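Local coordinates for protein tripartite terminase subunit 3 (Human herpesvirus 5, PDB 3N4P) that forms the large subunit of the viral terminase, whose C-terminal nuclease domain, crystallised here, binds magnesium and probably cuts DNA as genomes are packaged into capsids, at residues 45-50 with 220-225; 169-174 with 179-184. All coordinates share one frame; numbering follows the deposited sequence.

Contact 1: 45-50 with 220-225; sequences ILRYST and DPIEYL
Arg47 reaches from the short strand 46-48 to the start of helix 221-229 and meets Asp220 there in a two-pronged, end-on salt bridge. Its NH2 gives a hydrogen bond of 2.8 Å to Asp220 OD2, nearly straight at 174° and directed at the syn lone pair of that oxygen; the same NH2 is shared with a salt bridge to Asp44 OD1. The parallel bond, from Arg47 NH1 to Asp220 OD1, is longer at 3.1 Å and arrives on the syn side, somewhat out of the carboxylate plane. Guanidinium and carboxylate are tilted by 24°, close enough to coplanar for each nitrogen to serve its own oxygen. The reach comes from an extended chain: CG lies beside the backbone N and anti to the carbonyl carbon (chi1 -48°), and from CG to NE the chain runs extended.

Asp220 illustrates a helix N-cap that doubles as an ion-pair partner. Its CG is anti to the backbone N, and OD1 caps the helix by accepting from Ile222 N at 3.3 Å. That donor comes from above the carboxylate plane, on the face opposite to the one from which Arg47 NH1 approaches, so OD1 is held from both faces. The charge of Asp220 probably also suits the positive end of the helix dipole. A magnesium ion, not the one of the nuclease site, lies about 5 Å from its side chain.

Ile222 covers one face of the guanidinium. Its CB stands 3.6 Å from Arg47 NH2, near the rim of the flat group, while CG1 and CG2 touch the NH1 and NH2 ends respectively. Behind this apolar lid, Ile222 packs on Ala206 and Leu210 of strand 204-211. Residues 46-48 pair antiparallel with a strand of the second subunit.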
ATOM      1  N   ILE B  45      -1.092  -1.658  -5.813  1.00 38.83           N
ATOM      2  CA  ILE B  45      -0.941  -2.658  -4.760  1.00 39.25           C
ATOM      3  C   ILE B  45      -0.287  -2.133  -3.491  1.00 41.11           C
ATOM      4  O   ILE B  45      -0.315  -2.822  -2.447  1.00 43.96           O
ATOM      5  CB  ILE B  45      -0.246  -3.935  -5.254  1.00 42.05           C
ATOM      6  CG1 ILE B  45       1.216  -3.666  -5.657  1.00 40.58           C
ATOM      7  CG2 ILE B  45      -1.045  -4.603  -6.370  1.00 37.82           C
ATOM      8  CD1 ILE B  45       1.923  -4.906  -6.319  1.00 44.92           C
ATOM      9  N   LEU B  46       0.235  -0.908  -3.531  1.00 39.86           N
ATOM     10  CA  LEU B  46       0.862  -0.334  -2.331  1.00 42.28           C
ATOM     11  C   LEU B  46       0.152   0.986  -1.925  1.00 41.62           C
ATOM     12  O   LEU B  46       0.467   2.084  -2.443  1.00 42.37           O
ATOM     13  CB  LEU B  46       2.422  -0.186  -2.456  1.00 43.32           C
ATOM     14  CG  LEU B  46       3.230  -1.471  -2.204  1.00 47.82           C
ATOM     15  CD1 LEU B  46       4.699  -1.350  -2.717  1.00 55.68           C
ATOM     16  CD2 LEU B  46       3.270  -1.898  -0.680  1.00 49.03           C
ATOM     17  N   ARG B  47      -0.840   0.881  -1.028  1.00 40.72           N
ATOM     18  CA  ARG B  47      -1.586   2.058  -0.589  1.00 39.49           C
ATOM     19  C   ARG B  47      -1.353   2.275   0.898  1.00 41.18           C
ATOM     20  O   ARG B  47      -1.280   1.302   1.627  1.00 42.69           O
ATOM     21  CB  ARG B  47      -3.115   1.868  -0.856  1.00 38.03           C
ATOM     22  CG  ARG B  47      -3.349   1.380  -2.281  1.00 37.30           C
ATOM     23  CD  ARG B  47      -4.792   1.218  -2.584  1.00 38.96           C
ATOM     24  NE  ARG B  47      -4.942   0.580  -3.889  1.00 38.95           N
ATOM     25  CZ  ARG B  47      -6.122   0.455  -4.503  1.00 41.40           C
ATOM     26  NH1 ARG B  47      -7.217   0.947  -3.929  1.00 32.34           N
ATOM     27  NH2 ARG B  47      -6.216  -0.164  -5.689  1.00 32.52           N
ATOM     28  N   TYR B  48      -1.260   3.530   1.341  1.00 42.05           N
ATOM     29  CA  TYR B  48      -1.047   3.904   2.740  1.00 43.44           C
ATOM     30  C   TYR B  48      -2.288   3.724   3.658  1.00 44.99           C
ATOM     31  O   TYR B  48      -3.382   4.223   3.378  1.00 45.76           O
ATOM     32  CB  TYR B  48      -0.598   5.371   2.757  1.00 45.01           C
ATOM     33  CG  TYR B  48       0.871   5.540   2.548  1.00 47.26           C
ATOM     34  CD1 TYR B  48       1.384   6.110   1.391  1.00 49.47           C
ATOM     35  CD2 TYR B  48       1.771   5.098   3.515  1.00 50.50           C
ATOM     36  CE1 TYR B  48       2.845   6.225   1.192  1.00 48.77           C
ATOM     37  CE2 TYR B  48       3.181   5.228   3.346  1.00 54.63           C
ATOM     38  CZ  TYR B  48       3.690   5.797   2.183  1.00 53.94           C
ATOM     39  OH  TYR B  48       5.057   5.859   2.012  1.00 60.67           O
ATOM     40  N   SER B  49      -2.121   3.042   4.771  1.00 47.84           N
ATOM     41  CA  SER B  49      -3.164   2.751   5.727  1.00 49.59           C
ATOM     42  C   SER B  49      -2.900   3.658   6.890  1.00 52.29           C
ATOM     43  O   SER B  49      -2.406   3.237   7.942  1.00 53.98           O
ATOM     44  CB  SER B  49      -3.009   1.348   6.230  1.00 52.43           C
ATOM     45  OG  SER B  49      -3.820   0.468   5.496  1.00 59.56           O
ATOM     46  N   THR B  50      -3.186   4.921   6.658  1.00 51.64           N
ATOM     47  CA  THR B  50      -3.133   5.959   7.640  1.00 56.06           C
ATOM     48  C   THR B  50      -3.816   5.597   9.000  1.00 57.51           C
ATOM     49  O   THR B  50      -3.360   6.010  10.070  1.00 58.93           O
ATOM     50  CB  THR B  50      -3.863   7.144   6.959  1.00 55.86           C
ATOM     51  OG1 THR B  50      -2.890   8.105   6.521  1.00 61.29           O
ATOM     52  CG2 THR B  50      -4.846   7.709   7.786  1.00 53.49           C
ATOM     53  N   ASP B 220     -13.419   0.055  -7.984  1.00 39.19           N
ATOM     54  CA  ASP B 220     -12.222   0.566  -7.193  1.00 38.63           C
ATOM     55  C   ASP B 220     -11.751   1.919  -7.762  1.00 36.31           C
ATOM     56  O   ASP B 220     -11.429   1.962  -8.955  1.00 37.38           O
ATOM     57  CB  ASP B 220     -11.106  -0.517  -7.203  1.00 38.76           C
ATOM     58  CG  ASP B 220      -9.745   0.013  -6.616  1.00 45.70           C
ATOM     59  OD1 ASP B 220      -9.691   1.025  -5.839  1.00 46.90           O
ATOM     60  OD2 ASP B 220      -8.716  -0.597  -6.967  1.00 51.63           O
ATOM     61  N   PRO B 221     -11.775   3.034  -6.969  1.00 35.51           N
ATOM     62  CA  PRO B 221     -11.441   4.365  -7.530  1.00 35.35           C
ATOM     63  C   PRO B 221     -10.056   4.487  -8.107  1.00 37.08           C
ATOM     64  O   PRO B 221      -9.839   5.233  -9.095  1.00 35.58           O
ATOM     65  CB  PRO B 221     -11.553   5.346  -6.349  1.00 34.58           C
ATOM     66  CG  PRO B 221     -12.565   4.645  -5.318  1.00 34.12           C
ATOM     67  CD  PRO B 221     -12.419   3.115  -5.626  1.00 36.49           C
ATOM     68  N   ILE B 222      -9.096   3.808  -7.472  1.00 37.92           N
ATOM     69  CA  ILE B 222      -7.763   3.748  -7.999  1.00 37.90           C
ATOM     70  C   ILE B 222      -7.640   2.995  -9.339  1.00 40.81           C
ATOM     71  O   ILE B 222      -6.860   3.396 -10.231  1.00 42.49           O
ATOM     72  CB  ILE B 222      -6.774   3.213  -6.940  1.00 38.55           C
ATOM     73  CG1 ILE B 222      -6.692   4.188  -5.708  1.00 36.76           C
ATOM     74  CG2 ILE B 222      -5.458   2.917  -7.610  1.00 35.94           C
ATOM     75  CD1 ILE B 222      -6.470   5.644  -6.130  1.00 40.95           C
ATOM     76  N   GLU B 223      -8.393   1.918  -9.521  1.00 42.29           N
ATOM     77  CA  GLU B 223      -8.431   1.216 -10.859  1.00 43.28           C
ATOM     78  C   GLU B 223      -9.059   2.097 -11.948  1.00 43.07           C
ATOM     79  O   GLU B 223      -8.545   2.200 -13.072  1.00 45.11           O
ATOM     80  CB  GLU B 223      -9.161  -0.126 -10.759  1.00 45.78           C
ATOM     81  CG  GLU B 223      -9.479  -0.843 -12.109  1.00 53.96           C
ATOM     82  CD  GLU B 223      -9.571  -2.411 -11.999  1.00 68.20           C
ATOM     83  OE1 GLU B 223     -10.422  -2.946 -11.213  1.00 69.03           O
ATOM     84  OE2 GLU B 223      -8.812  -3.104 -12.748  1.00 70.40           O
ATOM     85  N   TYR B 224     -10.108   2.830 -11.580  1.00 41.48           N
ATOM     86  CA  TYR B 224     -10.711   3.822 -12.433  1.00 40.64           C
ATOM     87  C   TYR B 224      -9.724   4.953 -12.805  1.00 41.10           C
ATOM     88  O   TYR B 224      -9.661   5.362 -13.964  1.00 43.86           O
ATOM     89  CB  TYR B 224     -11.892   4.416 -11.672  1.00 38.81           C
ATOM     90  CG  TYR B 224     -12.703   5.387 -12.471  1.00 40.75           C
ATOM     91  CD1 TYR B 224     -12.632   6.754 -12.215  1.00 39.30           C
ATOM     92  CD2 TYR B 224     -13.584   4.939 -13.494  1.00 43.03           C
ATOM     93  CE1 TYR B 224     -13.397   7.664 -12.950  1.00 40.75           C
ATOM     94  CE2 TYR B 224     -14.344   5.851 -14.248  1.00 40.98           C
ATOM     95  CZ  TYR B 224     -14.260   7.199 -13.957  1.00 44.22           C
ATOM     96  OH  TYR B 224     -15.032   8.084 -14.677  1.00 48.00           O
ATOM     97  N   LEU B 225      -9.026   5.494 -11.805  1.00 39.80           N
ATOM     98  CA  LEU B 225      -8.045   6.525 -11.979  1.00 41.44           C
ATOM     99  C   LEU B 225      -6.844   5.977 -12.838  1.00 42.47           C
ATOM    100  O   LEU B 225      -6.353   6.670 -13.721  1.00 44.18           O
ATOM    101  CB  LEU B 225      -7.548   7.063 -10.614  1.00 40.62           C
ATOM    102  CG  LEU B 225      -6.409   8.091 -10.688  1.00 41.90           C
ATOM    103  CD1 LEU B 225      -6.944   9.397 -11.202  1.00 39.85           C
ATOM    104  CD2 LEU B 225      -5.734   8.366  -9.331  1.00 42.25           C
TER

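Contact 2: 169-174 with 179-184; sequences YHTPDQ and QPFYLM
Thr171 and Gln179 form an antiparallel hydrogen-bonded pair, the short hairpin pairing of strands 165-172 and 178-179 in the nuclease sheet. Thr171 N donates to Gln179 O at 3.1 Å, and Gln179 N answers to Thr171 O. Gln179 O accepts a second bond, from Phe181 N, which closes an inverse gamma turn centred on Pro180.

Tyr182, followed outward, shows how the segment after the turn packs back on the strand. Its CB lies 3.9 Å from Tyr169 CD2. CG is anti to the backbone N (chi1 168°), which brings the ring edge-on to the face of Tyr169, CD2 leading: Tyr182 CD2 sits over the centre of that face, 3.5 Å from Tyr169 CE2. CE2 of Tyr182 follows, 4.0 Å from Tyr169 CZ. The result is a T-shaped stack with planes at 82°. At the tip, Tyr182 OH is hydrogen-bonded to Asp187 OD2. The side chains of Tyr182 and the magnesium ligand Glu139 come within about 4 Å.

His170 lies on Pro180 in a CH-pi contact: Pro180 CA stands 3.9 Å from the imidazole centroid, just 7° off the ring normal.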
ATOM      1  N   TYR B 169      -8.132  29.498  -3.627  1.00 69.10           N
ATOM      2  CA  TYR B 169      -7.082  30.043  -4.496  1.00 71.89           C
ATOM      3  C   TYR B 169      -7.746  31.305  -5.011  1.00 75.19           C
ATOM      4  O   TYR B 169      -8.882  31.214  -5.482  1.00 75.63           O
ATOM      5  CB  TYR B 169      -6.843  29.114  -5.665  1.00 69.19           C
ATOM      6  CG  TYR B 169      -5.656  29.502  -6.491  1.00 72.75           C
ATOM      7  CD1 TYR B 169      -4.444  28.799  -6.365  1.00 71.91           C
ATOM      8  CD2 TYR B 169      -5.720  30.545  -7.414  1.00 75.00           C
ATOM      9  CE1 TYR B 169      -3.322  29.156  -7.129  1.00 76.92           C
ATOM     10  CE2 TYR B 169      -4.577  30.910  -8.187  1.00 79.26           C
ATOM     11  CZ  TYR B 169      -3.407  30.210  -8.039  1.00 80.17           C
ATOM     12  OH  TYR B 169      -2.303  30.552  -8.787  1.00 89.05           O
ATOM     13  N   HIS B 170      -7.101  32.461  -4.886  1.00 79.25           N
ATOM     14  CA  HIS B 170      -7.691  33.737  -5.381  1.00 84.15           C
ATOM     15  C   HIS B 170      -6.892  34.288  -6.529  1.00 88.65           C
ATOM     16  O   HIS B 170      -5.654  34.213  -6.541  1.00 88.83           O
ATOM     17  CB  HIS B 170      -7.790  34.785  -4.289  1.00 84.87           C
ATOM     18  CG  HIS B 170      -8.980  34.610  -3.412  1.00 85.25           C
ATOM     19  ND1 HIS B 170     -10.005  35.534  -3.341  1.00 86.37           N
ATOM     20  CD2 HIS B 170      -9.318  33.608  -2.569  1.00 81.61           C
ATOM     21  CE1 HIS B 170     -10.917  35.110  -2.489  1.00 84.52           C
ATOM     22  NE2 HIS B 170     -10.523  33.945  -2.006  1.00 81.88           N
ATOM     23  N   THR B 171      -7.605  34.822  -7.511  1.00 92.26           N
ATOM     24  CA  THR B 171      -6.933  35.454  -8.644  1.00 98.05           C
ATOM     25  C   THR B 171      -7.580  36.817  -8.920  1.00102.11           C
ATOM     26  O   THR B 171      -8.783  36.981  -8.766  1.00101.76           O
ATOM     27  CB  THR B 171      -6.955  34.573  -9.924  1.00 96.59           C
ATOM     28  OG1 THR B 171      -8.217  34.716 -10.580  1.00101.30           O
ATOM     29  CG2 THR B 171      -6.813  33.150  -9.579  1.00 92.35           C
ATOM     30  N   PRO B 172      -6.769  37.796  -9.327  1.00107.46           N
ATOM     31  CA  PRO B 172      -7.298  39.115  -9.677  1.00112.26           C
ATOM     32  C   PRO B 172      -8.262  39.042 -10.869  1.00113.64           C
ATOM     33  O   PRO B 172      -8.098  38.203 -11.746  1.00112.62           O
ATOM     34  CB  PRO B 172      -6.038  39.899 -10.051  1.00115.81           C
ATOM     35  CG  PRO B 172      -5.040  38.851 -10.448  1.00114.08           C
ATOM     36  CD  PRO B 172      -5.308  37.706  -9.538  1.00108.56           C
ATOM     37  N   ASP B 173      -9.278  39.892 -10.893  1.00117.00           N
ATOM     38  CA  ASP B 173     -10.160  39.925 -12.058  1.00119.36           C
ATOM     39  C   ASP B 173     -10.131  41.277 -12.795  1.00124.53           C
ATOM     40  O   ASP B 173      -9.086  41.683 -13.304  1.00127.36           O
ATOM     41  CB  ASP B 173     -11.593  39.475 -11.699  1.00117.32           C
ATOM     42  CG  ASP B 173     -12.603  39.794 -12.814  1.00122.27           C
ATOM     43  OD1 ASP B 173     -12.391  39.298 -13.958  1.00124.83           O
ATOM     44  OD2 ASP B 173     -13.567  40.575 -12.550  1.00124.84           O
ATOM     45  N   GLN B 174     -11.271  41.965 -12.830  1.00126.37           N
ATOM     46  CA  GLN B 174     -11.455  43.158 -13.669  1.00131.73           C
ATOM     47  C   GLN B 174     -10.903  44.403 -13.008  1.00134.80           C
ATOM     48  O   GLN B 174      -9.770  44.810 -13.271  1.00137.52           O
ATOM     49  CB  GLN B 174     -12.939  43.361 -14.001  1.00132.44           C
ATOM     50  CG  GLN B 174     -13.165  43.998 -15.368  1.00137.90           C
ATOM     51  CD  GLN B 174     -12.738  43.086 -16.505  1.00137.94           C
ATOM     52  OE1 GLN B 174     -13.223  41.953 -16.633  1.00134.57           O
ATOM     53  NE2 GLN B 174     -11.816  43.568 -17.333  1.00141.56           N
ATOM     54  N   GLN B 179     -11.004  37.174  -6.666  1.00 89.20           N
ATOM     55  CA  GLN B 179     -12.197  36.345  -6.728  1.00 84.26           C
ATOM     56  C   GLN B 179     -11.729  34.919  -6.493  1.00 78.72           C
ATOM     57  O   GLN B 179     -10.643  34.557  -6.931  1.00 78.08           O
ATOM     58  CB  GLN B 179     -12.887  36.449  -8.093  1.00 85.23           C
ATOM     59  CG  GLN B 179     -13.312  37.860  -8.492  1.00 90.28           C
ATOM     60  CD  GLN B 179     -14.687  38.248  -7.984  1.00 91.70           C
ATOM     61  OE1 GLN B 179     -15.165  39.329  -8.286  1.00100.34           O
ATOM     62  NE2 GLN B 179     -15.327  37.379  -7.210  1.00 90.05           N
ATOM     63  N   PRO B 180     -12.546  34.116  -5.791  1.00 74.90           N
ATOM     64  CA  PRO B 180     -12.212  32.731  -5.368  1.00 70.23           C
ATOM     65  C   PRO B 180     -12.216  31.736  -6.505  1.00 68.66           C
ATOM     66  O   PRO B 180     -12.901  30.720  -6.403  1.00 64.42           O
ATOM     67  CB  PRO B 180     -13.349  32.373  -4.412  1.00 69.43           C
ATOM     68  CG  PRO B 180     -14.509  33.225  -4.874  1.00 69.76           C
ATOM     69  CD  PRO B 180     -13.905  34.517  -5.363  1.00 74.34           C
ATOM     70  N   PHE B 181     -11.458  32.014  -7.570  1.00 70.68           N
ATOM     71  CA  PHE B 181     -11.287  31.060  -8.648  1.00 70.44           C
ATOM     72  C   PHE B 181      -9.840  30.910  -9.085  1.00 72.31           C
ATOM     73  O   PHE B 181      -8.976  31.658  -8.630  1.00 72.21           O
ATOM     74  CB  PHE B 181     -12.318  31.182  -9.801  1.00 71.70           C
ATOM     75  CG  PHE B 181     -12.125  32.371 -10.729  1.00 78.72           C
ATOM     76  CD1 PHE B 181     -12.787  33.559 -10.496  1.00 81.51           C
ATOM     77  CD2 PHE B 181     -11.336  32.265 -11.870  1.00 80.97           C
ATOM     78  CE1 PHE B 181     -12.659  34.658 -11.361  1.00 88.62           C
ATOM     79  CE2 PHE B 181     -11.186  33.349 -12.743  1.00 86.10           C
ATOM     80  CZ  PHE B 181     -11.836  34.557 -12.485  1.00 91.73           C
ATOM     81  N   TYR B 182      -9.592  29.824  -9.820  1.00 72.49           N
ATOM     82  CA  TYR B 182      -8.290  29.504 -10.396  1.00 75.16           C
ATOM     83  C   TYR B 182      -8.488  29.354 -11.889  1.00 77.44           C
ATOM     84  O   TYR B 182      -9.517  28.854 -12.354  1.00 76.18           O
ATOM     85  CB  TYR B 182      -7.720  28.209  -9.801  1.00 72.94           C
ATOM     86  CG  TYR B 182      -6.494  27.666 -10.561  1.00 72.88           C
ATOM     87  CD1 TYR B 182      -6.633  26.648 -11.498  1.00 69.79           C
ATOM     88  CD2 TYR B 182      -5.239  28.216 -10.369  1.00 73.85           C
ATOM     89  CE1 TYR B 182      -5.531  26.173 -12.232  1.00 76.21           C
ATOM     90  CE2 TYR B 182      -4.130  27.759 -11.115  1.00 78.66           C
ATOM     91  CZ  TYR B 182      -4.293  26.740 -12.018  1.00 76.75           C
ATOM     92  OH  TYR B 182      -3.245  26.304 -12.702  1.00 76.39           O
ATOM     93  N   LEU B 183      -7.493  29.812 -12.626  1.00 82.10           N
ATOM     94  CA  LEU B 183      -7.511  29.815 -14.070  1.00 86.29           C
ATOM     95  C   LEU B 183      -6.399  28.912 -14.608  1.00 87.75           C
ATOM     96  O   LEU B 183      -5.229  29.061 -14.242  1.00 88.46           O
ATOM     97  CB  LEU B 183      -7.298  31.241 -14.559  1.00 90.74           C
ATOM     98  CG  LEU B 183      -8.515  31.931 -15.177  1.00 94.29           C
ATOM     99  CD1 LEU B 183      -8.404  33.472 -15.095  1.00 97.86           C
ATOM    100  CD2 LEU B 183      -8.701  31.457 -16.635  1.00 95.62           C
ATOM    101  N   MET B 184      -6.772  27.956 -15.453  1.00 88.45           N
ATOM    102  CA  MET B 184      -5.795  27.115 -16.094  1.00 90.40           C
ATOM    103  C   MET B 184      -5.227  27.947 -17.202  1.00 94.93           C
ATOM    104  O   MET B 184      -5.932  28.788 -17.783  1.00 99.00           O
ATOM    105  CB  MET B 184      -6.443  25.876 -16.666  1.00 89.40           C
ATOM    106  CG  MET B 184      -5.447  24.799 -16.945  1.00 92.26           C
ATOM    107  SD  MET B 184      -6.020  23.385 -16.009  1.00 96.51           S
ATOM    108  CE  MET B 184      -6.892  22.448 -17.278  1.00 95.41           C
TER

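Overall arrangement
Two ways of joining distant or neighbouring chain segments appear in one nuclease domain. Contact 1 ties segments whose nearest ends are 170 residues apart, and contact 2, a local hairpin and the loop after it, is nested within the loop closed by contact 1. Their centres are 32 Å apart, on opposite sides of the chain's centre, and their nearest atoms about 14 Å. The central mixed sheet relates them: contact 2 includes strand 165-172 of that sheet, whereas helix 221-229 of contact 1 packs against its strands 91-100 and 204-211. Helix 256-267 also touches both regions. Contact 2 lies beside the magnesium-binding nuclease site, with Tyr182 close to Glu139, while contact 1 lies where the second subunit adjoins.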